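Local atomic coordinates of tryptophan--tRNA ligase (PDB entry 3TZL), a protein that catalyses the attachment of tryptophan to its cognate tRNA at the cost of ATP, and works as a homodimer. Residues S221-L224 / E225-K228; E311-Q314 / K315-K319. One frame throughout, in Å; residues are numbered along the deposited sequence.

Interaction 1 of 2, residues S221-L224 / E225-K228; sequences STAL and EDPK
Two bends in the side chain of K228, at chi2 (-64°) and chi4 (-67°), swing it past T222 and bring its ammonium group, NZ, to the carbonyl oxygens of A223 and L224. The backbone here makes a type I beta turn, A223 to D226, with L224 and E225 at its corners. The turn is closed by the hydrogen bond from D226 N to A223 O, 3.2 Å. This donor sits well above the carbonyl plane, 62° out of it. K228 NZ reaches the same oxygen, A223 O, at 3.2 Å but lies in the carbonyl plane. The bond from K228 NZ to L224 O is short, 2.6 Å, and comes from above that carbonyl's plane. A further short bond, K228 NZ to D226 O at 2.5 Å, lies in the plane of its carbonyl. One ammonium group thus bonds to three carbonyls of the turn. Midway along, the lysine passes T222: the two side chains run in opposite directions, and T222 CG2 meets K228 CD at 3.7 Å. On the turn, A223 CB lies 3.3 Å from D226 OD2. K228 is buried although most of the turn is exposed. E260 O also accepts a bond from its NZ, and its side chain touches Y262 and F265 of helix 262-276. The turn lies in the loop between helices 207-215 and 234-239.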
# COMPACT_ATOMS: atom_id res chain seq x y z
N SER B 221 -30.77 -24.16 -41.44
CA SER B 221 -31.98 -24.05 -42.23
C SER B 221 -32.55 -25.43 -42.49
O SER B 221 -32.34 -25.99 -43.57
CB SER B 221 -31.71 -23.34 -43.55
OG SER B 221 -31.30 -22.02 -43.33
N THR B 222 -33.27 -25.96 -41.51
CA THR B 222 -33.98 -27.21 -41.68
C THR B 222 -35.46 -26.92 -41.50
O THR B 222 -35.86 -26.25 -40.54
CB THR B 222 -33.55 -28.26 -40.65
OG1 THR B 222 -32.16 -28.57 -40.84
CG2 THR B 222 -34.36 -29.53 -40.79
N ALA B 223 -36.27 -27.43 -42.43
CA ALA B 223 -37.71 -27.25 -42.39
C ALA B 223 -38.28 -27.63 -41.03
O ALA B 223 -37.72 -28.45 -40.31
CB ALA B 223 -38.37 -28.06 -43.50
N LEU B 224 -39.40 -26.99 -40.69
CA LEU B 224 -40.05 -27.15 -39.39
C LEU B 224 -40.22 -28.61 -38.98
O LEU B 224 -39.71 -29.04 -37.95
CB LEU B 224 -41.41 -26.45 -39.42
CG LEU B 224 -42.37 -26.63 -38.25
CD1 LEU B 224 -41.81 -26.01 -37.02
CD2 LEU B 224 -43.71 -26.01 -38.60
N GLU B 225 -40.93 -29.36 -39.81
CA GLU B 225 -41.31 -30.74 -39.53
C GLU B 225 -40.16 -31.75 -39.60
O GLU B 225 -40.28 -32.85 -39.07
CB GLU B 225 -42.43 -31.19 -40.48
CG GLU B 225 -43.71 -30.35 -40.45
CD GLU B 225 -44.55 -30.56 -39.18
OE1 GLU B 225 -44.34 -31.58 -38.49
OE2 GLU B 225 -45.41 -29.71 -38.89
N ASP B 226 -39.06 -31.41 -40.27
CA ASP B 226 -38.00 -32.38 -40.51
C ASP B 226 -37.12 -32.64 -39.28
O ASP B 226 -36.95 -31.76 -38.43
CB ASP B 226 -37.11 -31.96 -41.68
CG ASP B 226 -37.86 -31.91 -43.00
OD1 ASP B 226 -38.89 -32.62 -43.18
OD2 ASP B 226 -37.40 -31.14 -43.87
N PRO B 227 -36.55 -33.86 -39.19
CA PRO B 227 -35.58 -34.19 -38.15
C PRO B 227 -34.44 -33.19 -38.10
O PRO B 227 -33.97 -32.74 -39.14
CB PRO B 227 -35.06 -35.57 -38.59
CG PRO B 227 -36.21 -36.17 -39.31
CD PRO B 227 -36.84 -35.02 -40.05
N LYS B 228 -34.01 -32.85 -36.89
CA LYS B 228 -32.92 -31.92 -36.68
C LYS B 228 -31.66 -32.67 -36.27
O LYS B 228 -31.72 -33.71 -35.61
CB LYS B 228 -33.30 -30.88 -35.62
CG LYS B 228 -34.67 -30.25 -35.81
CD LYS B 228 -34.75 -29.43 -37.08
CE LYS B 228 -36.04 -28.63 -37.15
NZ LYS B 228 -37.24 -29.50 -37.30

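Interaction 2 of 2, residues E311-Q314 / K315-K319; sequences EKMQ and KIYEK
M313, I316 and Y317 form an i, i+3, i+4 patch on one face of the long C-terminal alpha-helix 291-320, close to its end. M313 is present as selenomethionine. The backbone keeps the alpha-helical pattern. I316 N donates to K312 O at 3.0 Å. Y317 N donates to M313 O at 2.7 Å. The next bond, E318 N to Q314 O, is weak at 3.4 Å. On the patch, the M313 chain bends at chi2 (-46°) and again at chi3 (-72°). These bends turn its CE toward the following turn of the helix. There M313 CE touches Y317 CE1 at 3.9 Å and I316 CG2 at 4.2 Å, and M313 crosses both side chains at a slant. Outside the segments, M313 and I316 pack on helix 87-96, where both meet I94. The Y317 hydroxyl is hydrogen-bonded to E90 and to K86 of the second subunit, so this face reaches the dimer interface. The polar end of K312 has its partners outside the segments: NZ forms a salt bridge with D139 and a hydrogen bond to I170 O. Nearer the backbone, K312 CG comes within 4.2 Å of I316 CG1. Besides accepting from the Y317 amide, M313 O lies obliquely to the tyrosine ring, 3.2 Å from Y317 CD1.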
# COMPACT_ATOMS: atom_id res chain seq x y z
N GLU B 311 -3.09 -13.04 13.20
CA GLU B 311 -2.07 -13.95 13.70
C GLU B 311 -0.77 -13.82 12.87
O GLU B 311 0.33 -13.80 13.41
CB GLU B 311 -2.59 -15.38 13.70
CG GLU B 311 -3.68 -15.62 14.74
CD GLU B 311 -4.34 -16.99 14.63
OE1 GLU B 311 -4.55 -17.49 13.50
OE2 GLU B 311 -4.67 -17.56 15.69
N LYS B 312 -0.91 -13.69 11.55
CA LYS B 312 0.27 -13.55 10.70
C LYS B 312 0.95 -12.22 10.99
O LYS B 312 2.16 -12.16 11.17
CB LYS B 312 -0.08 -13.66 9.21
CG LYS B 312 1.11 -13.41 8.26
CD LYS B 312 2.16 -14.51 8.45
CE LYS B 312 1.67 -15.83 7.86
NZ LYS B 312 2.49 -17.03 8.24
N MSE B 313 0.15 -11.16 11.07
CA MSE B 313 0.71 -9.83 11.35
C MSE B 313 1.43 -9.72 12.70
O MSE B 313 2.38 -8.98 12.81
CB MSE B 313 -0.33 -8.72 11.20
CG MSE B 313 -0.83 -8.53 9.74
SE MSE B 313 0.57 -8.50 8.33
CE MSE B 313 1.37 -6.75 8.66
N GLN B 314 0.98 -10.46 13.71
CA GLN B 314 1.65 -10.47 15.01
C GLN B 314 3.09 -10.98 14.85
O GLN B 314 4.02 -10.46 15.48
CB GLN B 314 0.89 -11.35 16.01
CG GLN B 314 -0.34 -10.68 16.62
CD GLN B 314 -1.31 -11.66 17.32
OE1 GLN B 314 -0.95 -12.79 17.68
NE2 GLN B 314 -2.55 -11.21 17.48
N LYS B 315 3.26 -11.99 14.00
CA LYS B 315 4.58 -12.51 13.69
C LYS B 315 5.40 -11.51 12.89
O LYS B 315 6.58 -11.28 13.17
CB LYS B 315 4.47 -13.83 12.92
CG LYS B 315 3.88 -14.96 13.75
CD LYS B 315 3.78 -16.22 12.91
CE LYS B 315 3.22 -17.39 13.70
NZ LYS B 315 3.11 -18.61 12.84
N ILE B 316 4.77 -10.92 11.87
CA ILE B 316 5.44 -9.93 11.05
C ILE B 316 5.89 -8.73 11.87
O ILE B 316 6.99 -8.21 11.67
CB ILE B 316 4.54 -9.44 9.93
CG1 ILE B 316 4.15 -10.61 9.02
CG2 ILE B 316 5.22 -8.30 9.17
CD1 ILE B 316 5.25 -11.14 8.21
N TYR B 317 5.03 -8.28 12.78
CA TYR B 317 5.32 -7.13 13.63
C TYR B 317 6.57 -7.33 14.46
O TYR B 317 7.35 -6.39 14.67
CB TYR B 317 4.16 -6.86 14.59
CG TYR B 317 3.05 -6.00 14.02
CD1 TYR B 317 2.92 -5.83 12.65
CD2 TYR B 317 2.14 -5.33 14.86
CE1 TYR B 317 1.91 -5.03 12.12
CE2 TYR B 317 1.13 -4.53 14.34
CZ TYR B 317 1.01 -4.40 12.96
OH TYR B 317 0.01 -3.62 12.42
N GLU B 318 6.74 -8.55 14.97
CA GLU B 318 7.93 -8.85 15.76
C GLU B 318 9.20 -8.69 14.91
O GLU B 318 10.24 -8.26 15.41
CB GLU B 318 7.85 -10.25 16.37
CG GLU B 318 9.07 -10.64 17.22
CD GLU B 318 9.14 -9.92 18.58
OE1 GLU B 318 8.39 -8.95 18.81
OE2 GLU B 318 9.95 -10.34 19.44
N LYS B 319 9.10 -9.00 13.61
CA LYS B 319 10.27 -8.93 12.73
C LYS B 319 10.56 -7.54 12.17
O LYS B 319 11.71 -7.23 11.86
CB LYS B 319 10.15 -9.94 11.58
CG LYS B 319 9.90 -11.38 12.02
CD LYS B 319 10.93 -11.83 13.05
CE LYS B 319 12.22 -12.25 12.40
NZ LYS B 319 13.35 -12.29 13.37

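How the interactions relate
Both contacts are local, and in each the two segments follow one another directly. From the N terminus, the chain first passes through the nucleotide-binding part of the class I fold and helix 207-215. Interaction 1 then closes a tight turn in the loop before helix 234-239 and rests against helix 262-276. Some eighty residues later, interaction 2 closes no loop but links successive turns of helix 291-320, next to helix 87-96 and the second subunit. The two are in series, neither nested nor crossed. Interactions 1 and 2 lie on opposite sides of the chain's centre, and the nearest atoms of interaction 1 and interaction 2 are about 58 Å apart.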